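Homoserine kinase (Cytophaga hutchinsonii, PDB 4P52) catalyses the ATP-dependent phosphorylation of L-homoserine and is probably a two-domain member of the GHMP kinase family. Local coordinates at residues A[45-53]-A[318-326]; A[119-130]-A[163-171]. All coordinates share one frame; numbering follows the deposited sequence.

Contact 1. Residues A[45-53]-A[318-326]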
# COMPACT_ATOMS: atom_id res chain seq x y z
N LEU A 45 -3.28 -8.48 -3.29
CA LEU A 45 -3.97 -7.94 -4.48
C LEU A 45 -4.32 -9.08 -5.42
O LEU A 45 -3.56 -10.04 -5.55
CB LEU A 45 -3.10 -6.96 -5.24
CG LEU A 45 -2.53 -5.78 -4.46
CD1 LEU A 45 -1.55 -5.02 -5.36
CD2 LEU A 45 -3.65 -4.89 -3.95
N GLY A 46 -5.46 -8.97 -6.07
CA GLY A 46 -5.92 -9.98 -7.02
C GLY A 46 -7.03 -9.37 -7.87
O GLY A 46 -7.73 -8.44 -7.43
N PHE A 47 -7.18 -9.88 -9.09
CA PHE A 47 -8.26 -9.42 -9.95
C PHE A 47 -8.72 -10.53 -10.87
O PHE A 47 -7.95 -11.46 -11.15
CB PHE A 47 -7.84 -8.17 -10.73
CG PHE A 47 -6.77 -8.40 -11.75
CD1 PHE A 47 -7.10 -8.89 -13.02
CD2 PHE A 47 -5.43 -8.10 -11.46
CE1 PHE A 47 -6.12 -9.08 -13.98
CE2 PHE A 47 -4.42 -8.29 -12.41
CZ PHE A 47 -4.78 -8.78 -13.68
N ALA A 48 -9.97 -10.45 -11.32
CA ALA A 48 -10.57 -11.51 -12.14
C ALA A 48 -10.40 -11.20 -13.60
O ALA A 48 -10.39 -10.03 -14.01
CB ALA A 48 -12.03 -11.67 -11.80
N VAL A 49 -10.26 -12.23 -14.42
CA VAL A 49 -10.23 -11.98 -15.85
C VAL A 49 -11.41 -12.67 -16.49
O VAL A 49 -12.16 -13.32 -15.78
CB VAL A 49 -8.89 -12.40 -16.49
CG1 VAL A 49 -7.80 -11.43 -16.04
CG2 VAL A 49 -8.55 -13.85 -16.14
N ASP A 50 -11.58 -12.50 -17.80
CA ASP A 50 -12.74 -13.07 -18.52
C ASP A 50 -12.59 -14.57 -18.73
O ASP A 50 -13.59 -15.29 -18.64
CB ASP A 50 -12.92 -12.43 -19.90
CG ASP A 50 -13.37 -10.96 -19.84
OD1 ASP A 50 -13.75 -10.43 -18.75
OD2 ASP A 50 -13.33 -10.32 -20.93
N ASN A 51 -11.36 -15.02 -19.02
CA ASN A 51 -11.05 -16.41 -19.39
C ASN A 51 -9.64 -16.73 -18.96
O ASN A 51 -8.80 -15.85 -18.92
CB ASN A 51 -11.09 -16.59 -20.90
CG ASN A 51 -12.46 -16.36 -21.47
OD1 ASN A 51 -13.33 -17.24 -21.38
ND2 ASN A 51 -12.68 -15.17 -22.03
N PRO A 52 -9.38 -18.00 -18.64
CA PRO A 52 -10.41 -19.04 -18.64
C PRO A 52 -11.15 -19.09 -17.29
O PRO A 52 -11.27 -18.07 -16.61
CB PRO A 52 -9.61 -20.31 -18.95
CG PRO A 52 -8.26 -20.05 -18.35
CD PRO A 52 -8.04 -18.55 -18.37
N GLY A 53 -11.68 -20.26 -16.92
CA GLY A 53 -12.49 -20.37 -15.71
C GLY A 53 -12.97 -21.81 -15.56
O GLY A 53 -12.60 -22.67 -16.34
N VAL A 318 -2.67 -17.89 -24.64
CA VAL A 318 -2.71 -16.47 -24.34
C VAL A 318 -4.15 -16.04 -24.18
O VAL A 318 -5.00 -16.44 -24.97
CB VAL A 318 -2.01 -15.67 -25.47
CG1 VAL A 318 -2.13 -14.18 -25.25
CG2 VAL A 318 -0.53 -16.08 -25.54
N TYR A 319 -4.43 -15.23 -23.17
CA TYR A 319 -5.76 -14.66 -22.99
C TYR A 319 -5.63 -13.15 -22.78
O TYR A 319 -4.70 -12.69 -22.10
CB TYR A 319 -6.44 -15.26 -21.76
CG TYR A 319 -6.46 -16.75 -21.74
CD1 TYR A 319 -5.40 -17.46 -21.19
CD2 TYR A 319 -7.55 -17.46 -22.29
CE1 TYR A 319 -5.42 -18.84 -21.18
CE2 TYR A 319 -7.58 -18.85 -22.30
CZ TYR A 319 -6.52 -19.53 -21.75
OH TYR A 319 -6.55 -20.89 -21.73
N VAL A 320 -6.57 -12.39 -23.34
CA VAL A 320 -6.48 -10.95 -23.27
C VAL A 320 -7.85 -10.46 -22.86
O VAL A 320 -8.85 -10.84 -23.46
CB VAL A 320 -6.10 -10.35 -24.64
CG1 VAL A 320 -6.23 -8.85 -24.65
CG2 VAL A 320 -4.66 -10.72 -25.00
N SER A 321 -7.90 -9.63 -21.82
CA SER A 321 -9.16 -9.02 -21.42
C SER A 321 -8.94 -7.82 -20.53
O SER A 321 -7.86 -7.65 -19.99
CB SER A 321 -10.08 -10.04 -20.72
OG SER A 321 -9.74 -10.25 -19.36
N THR A 322 -9.97 -7.00 -20.38
CA THR A 322 -10.04 -6.05 -19.27
C THR A 322 -10.35 -6.84 -17.96
O THR A 322 -10.63 -8.04 -18.01
CB THR A 322 -11.09 -4.93 -19.52
OG1 THR A 322 -12.39 -5.50 -19.66
CG2 THR A 322 -10.74 -4.12 -20.79
N VAL A 323 -10.31 -6.17 -16.82
CA VAL A 323 -10.70 -6.77 -15.55
C VAL A 323 -12.17 -7.13 -15.60
O VAL A 323 -13.02 -6.32 -16.01
CB VAL A 323 -10.43 -5.78 -14.39
CG1 VAL A 323 -10.99 -6.33 -13.06
CG2 VAL A 323 -8.94 -5.49 -14.27
N ASN A 324 -12.49 -8.36 -15.20
CA ASN A 324 -13.84 -8.88 -15.26
C ASN A 324 -14.59 -8.41 -14.02
O ASN A 324 -14.33 -8.88 -12.92
CB ASN A 324 -13.77 -10.40 -15.38
CG ASN A 324 -15.12 -11.10 -15.20
OD1 ASN A 324 -16.17 -10.47 -15.00
ND2 ASN A 324 -15.08 -12.44 -15.22
N GLN A 325 -15.50 -7.46 -14.20
CA GLN A 325 -16.27 -6.89 -13.09
C GLN A 325 -17.45 -7.77 -12.66
O GLN A 325 -18.04 -7.52 -11.64
CB GLN A 325 -16.84 -5.54 -13.51
CG GLN A 325 -15.84 -4.50 -14.02
CD GLN A 325 -14.81 -4.10 -12.99
OE1 GLN A 325 -15.05 -4.10 -11.78
NE2 GLN A 325 -13.62 -3.76 -13.47
N GLN A 326 -17.81 -8.76 -13.45
CA GLN A 326 -18.98 -9.57 -13.15
C GLN A 326 -18.70 -10.60 -12.06
O GLN A 326 -19.46 -10.70 -11.11
CB GLN A 326 -19.48 -10.27 -14.42
CG GLN A 326 -20.61 -11.28 -14.25
CD GLN A 326 -21.74 -10.81 -13.33
OE1 GLN A 326 -22.09 -9.62 -13.27
NE2 GLN A 326 -22.33 -11.75 -12.62
O HOH W 1 -12.30 -7.61 -22.00
O HOH W 2 -13.77 -7.77 -18.82
O HOH W 3 -10.41 -13.30 -22.43

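Contact 2. Residues A[119-130]-A[163-171]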
# COMPACT_ATOMS: atom_id res chain seq x y z
N GLY A 119 -5.68 -19.50 -10.24
CA GLY A 119 -6.76 -19.62 -9.25
C GLY A 119 -7.76 -20.71 -9.62
O GLY A 119 -8.98 -20.49 -9.61
N SER A 120 -7.23 -21.89 -9.93
CA SER A 120 -8.03 -22.97 -10.48
C SER A 120 -8.95 -23.57 -9.44
O SER A 120 -10.16 -23.74 -9.66
CB SER A 120 -7.12 -24.05 -11.07
OG SER A 120 -7.89 -24.97 -11.83
N SER A 121 -8.38 -23.89 -8.29
CA SER A 121 -9.15 -24.43 -7.20
C SER A 121 -10.21 -23.43 -6.72
O SER A 121 -11.34 -23.80 -6.41
CB SER A 121 -8.22 -24.84 -6.08
OG SER A 121 -8.85 -25.88 -5.36
N ALA A 122 -9.85 -22.15 -6.70
CA ALA A 122 -10.75 -21.10 -6.26
C ALA A 122 -12.00 -21.02 -7.14
O ALA A 122 -13.13 -20.91 -6.63
CB ALA A 122 -10.02 -19.76 -6.26
N ALA A 123 -11.78 -21.07 -8.46
CA ALA A 123 -12.83 -20.93 -9.46
C ALA A 123 -13.88 -22.02 -9.30
O ALA A 123 -15.09 -21.74 -9.28
CB ALA A 123 -12.24 -20.94 -10.87
N SER A 124 -13.42 -23.26 -9.11
CA SER A 124 -14.31 -24.38 -8.87
C SER A 124 -15.17 -24.16 -7.64
O SER A 124 -16.39 -24.38 -7.64
CB SER A 124 -13.48 -25.64 -8.69
OG SER A 124 -12.96 -26.06 -9.94
N THR A 125 -14.51 -23.73 -6.57
CA THR A 125 -15.13 -23.58 -5.27
C THR A 125 -16.16 -22.46 -5.31
O THR A 125 -17.28 -22.62 -4.79
CB THR A 125 -14.06 -23.26 -4.23
OG1 THR A 125 -13.04 -24.28 -4.27
CG2 THR A 125 -14.66 -23.21 -2.86
N VAL A 126 -15.78 -21.33 -5.93
CA VAL A 126 -16.65 -20.17 -6.05
C VAL A 126 -17.85 -20.56 -6.94
O VAL A 126 -19.00 -20.25 -6.61
CB VAL A 126 -15.88 -18.96 -6.60
CG1 VAL A 126 -16.82 -17.89 -7.09
CG2 VAL A 126 -14.96 -18.40 -5.54
N ALA A 127 -17.59 -21.26 -8.04
CA ALA A 127 -18.65 -21.77 -8.87
C ALA A 127 -19.68 -22.61 -8.09
O ALA A 127 -20.89 -22.37 -8.20
CB ALA A 127 -18.11 -22.54 -10.05
N GLY A 128 -19.21 -23.54 -7.27
CA GLY A 128 -20.12 -24.37 -6.47
C GLY A 128 -20.98 -23.59 -5.49
O GLY A 128 -22.19 -23.83 -5.37
N VAL A 129 -20.37 -22.62 -4.81
CA VAL A 129 -21.06 -21.90 -3.74
C VAL A 129 -22.08 -20.92 -4.31
O VAL A 129 -23.23 -20.84 -3.86
CB VAL A 129 -20.05 -21.17 -2.83
CG1 VAL A 129 -20.78 -20.35 -1.80
CG2 VAL A 129 -19.18 -22.19 -2.12
N TYR A 130 -21.65 -20.20 -5.35
CA TYR A 130 -22.52 -19.35 -6.09
C TYR A 130 -23.69 -20.16 -6.60
O TYR A 130 -24.83 -19.73 -6.45
CB TYR A 130 -21.79 -18.77 -7.26
CG TYR A 130 -22.47 -17.61 -7.87
CD1 TYR A 130 -22.32 -16.33 -7.32
CD2 TYR A 130 -23.26 -17.76 -9.02
CE1 TYR A 130 -22.94 -15.21 -7.90
CE2 TYR A 130 -23.89 -16.66 -9.60
CZ TYR A 130 -23.73 -15.39 -9.02
OH TYR A 130 -24.34 -14.30 -9.59
N ASP A 163 -7.02 -13.59 -2.07
CA ASP A 163 -6.72 -12.79 -3.25
C ASP A 163 -7.00 -13.52 -4.55
O ASP A 163 -7.00 -12.92 -5.62
CB ASP A 163 -5.32 -12.19 -3.23
CG ASP A 163 -4.22 -13.23 -3.26
OD1 ASP A 163 -4.50 -14.47 -3.25
OD2 ASP A 163 -3.05 -12.78 -3.30
N ASN A 164 -7.28 -14.83 -4.47
CA ASN A 164 -7.93 -15.53 -5.59
C ASN A 164 -9.45 -15.58 -5.42
O ASN A 164 -10.20 -15.20 -6.32
CB ASN A 164 -7.39 -16.94 -5.75
CG ASN A 164 -5.94 -16.98 -6.17
OD1 ASN A 164 -5.10 -17.48 -5.42
ND2 ASN A 164 -5.63 -16.50 -7.38
N VAL A 165 -9.89 -16.04 -4.25
CA VAL A 165 -11.29 -16.33 -4.00
C VAL A 165 -12.17 -15.08 -4.06
O VAL A 165 -13.20 -15.10 -4.72
CB VAL A 165 -11.49 -17.05 -2.65
CG1 VAL A 165 -12.95 -17.39 -2.45
CG2 VAL A 165 -10.71 -18.35 -2.59
N ALA A 166 -11.78 -14.00 -3.36
CA ALA A 166 -12.62 -12.79 -3.32
C ALA A 166 -12.89 -12.17 -4.71
O ALA A 166 -14.07 -11.93 -5.04
CB ALA A 166 -12.09 -11.76 -2.33
N PRO A 167 -11.83 -11.94 -5.52
CA PRO A 167 -12.09 -11.37 -6.86
C PRO A 167 -12.85 -12.34 -7.78
O PRO A 167 -13.60 -11.92 -8.70
CB PRO A 167 -10.69 -11.07 -7.43
CG PRO A 167 -9.77 -11.96 -6.66
CD PRO A 167 -10.39 -12.14 -5.29
N CYS A 168 -12.66 -13.63 -7.54
CA CYS A 168 -13.36 -14.62 -8.29
C CYS A 168 -14.87 -14.51 -8.01
O CYS A 168 -15.68 -14.46 -8.94
CB CYS A 168 -12.86 -16.02 -7.96
SG CYS A 168 -13.73 -17.23 -8.96
N LEU A 169 -15.21 -14.46 -6.74
CA LEU A 169 -16.59 -14.39 -6.32
C LEU A 169 -17.22 -13.02 -6.55
O LEU A 169 -18.38 -12.93 -6.91
CB LEU A 169 -16.71 -14.77 -4.84
CG LEU A 169 -18.07 -14.62 -4.16
CD1 LEU A 169 -19.16 -15.55 -4.72
CD2 LEU A 169 -17.89 -14.83 -2.66
N TYR A 170 -16.46 -11.95 -6.33
CA TYR A 170 -17.03 -10.62 -6.33
C TYR A 170 -16.85 -9.94 -7.64
O TYR A 170 -17.49 -8.94 -7.90
CB TYR A 170 -16.38 -9.74 -5.27
CG TYR A 170 -16.66 -10.16 -3.86
CD1 TYR A 170 -17.87 -10.74 -3.50
CD2 TYR A 170 -15.71 -9.97 -2.86
CE1 TYR A 170 -18.12 -11.13 -2.20
CE2 TYR A 170 -15.96 -10.35 -1.56
CZ TYR A 170 -17.16 -10.92 -1.23
OH TYR A 170 -17.39 -11.28 0.08
N GLY A 171 -15.94 -10.46 -8.47
CA GLY A 171 -15.52 -9.73 -9.66
C GLY A 171 -14.62 -8.56 -9.32
O GLY A 171 -14.54 -8.13 -8.18

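Contact 1. Residues A[45-53]-A[318-326]
Ala48 and Asn324 meet where the two halves of the GHMP kinase fold are joined: residues 45-53 belong to the large mixed sheet, whereas 318-326 include the end of the edge strand 316-322 of the four-stranded antiparallel sheet and the turn after it, from which the chain returns to the mixed sheet. Direct hydrogen bonds form the first group. Asn324 N donates to Ala48 O (2.9 Å), and its side chain spans the next position, with ND2 bonded to Val49 O at 3.1 Å. With CG anti to the backbone N (chi1 169°), the amide is carried out to that carbonyl, which lies almost exactly in the amide plane although ND2 itself stands above the carbonyl plane. The other end is also held, since OD1 accepts from Gln326 N to make an Asx turn, and from Gly327 N; both ends therefore fix the amide's rotation. Ser321 OG works in both directions, accepting from Asp50 N and donating to Thr322 O (2.7 Å).

Water supplies a second layer at the corner of residues 50-51. One water donates to Asp50 OD2 and accepts from Thr322 N; another accepts from Asn51 ND2 and donates to Val320 O at 3.1 Å, so the edge strand is tied to the corner at two further backbone atoms.

Apolar contact lies at both extremes. Val323 CG2 touches Phe47 CD1, the two side chains crossing at about a right angle. Beyond the corner, the cis peptide before Pro52 accompanies a CH-pi contact: Pro52 CD sits 3.7 Å from the centroid of the Tyr319 ring, 7° off its normal.

Contact 2. Residues A[119-130]-A[163-171]
The helix that presses Ala122 and Val126 against residues 163-170 is braced at Ser121 O, which two donors of Thr125 grip from opposite faces of its carbonyl plane: OG1 at 2.8 Å and the backbone N at 3.2 Å. Thr125 OG1 is also bonded to Thr86 OG1 of helix 86-98. Across the contact the packing is apolar. The two methyls of Val126 straddle Cys168 SG: CG1, anti to the backbone N (chi1 164°), rests on Leu169 CA at 3.6 Å, while CG2 meets Val165 CG1 at 3.8 Å. Replacing Val126 by an alanine takes away both methyls and would probably leave a gap between Val165 and Leu169, with the Cys168 sulfur less closely confined. The first helix begins within the Gly-Leu-Gly-Ser-Ser-Ala-Ala signature of GHMP kinases, whose glycine-rich loop binds nucleotide phosphates in relatives, and Gly119 is its N-cap. The helix axes approach to 8.8 Å and cross at -44°. Near that cap, Asn164 ND2 packs on Gly119 CA and finds its polar partner in Thr34 OG1, while Ala122 CB touches Asn164 CB. Two turns beyond Ala122, Tyr130 offers its ring edge to Leu169, whose CD1 is 4.2 Å from Tyr130 CD1.

Contacts 1 and 2, their centres about 12 Å apart, illustrate how a junction between sheets can touch one helix of a packed pair. Strand 45-49 of contact 1 packs directly on helix 162-170 of contact 2: Ala48 CB lies 3.5 Å from Pro167 O, and Phe47 CA lies 3.9 Å from Pro167 CB, at the kink of that helix. Strand 26-36 joins them again, pairing with the first segment of contact 1 through Ala33 and Val35, while its Thr34 meets Asn164 and Cys168 of contact 2. Through Gly119, contact 2 adjoins the glycine-rich loop that probably receives ATP phosphates, whereas contact 1 joins the edge of the four-stranded sheet to the mixed sheet.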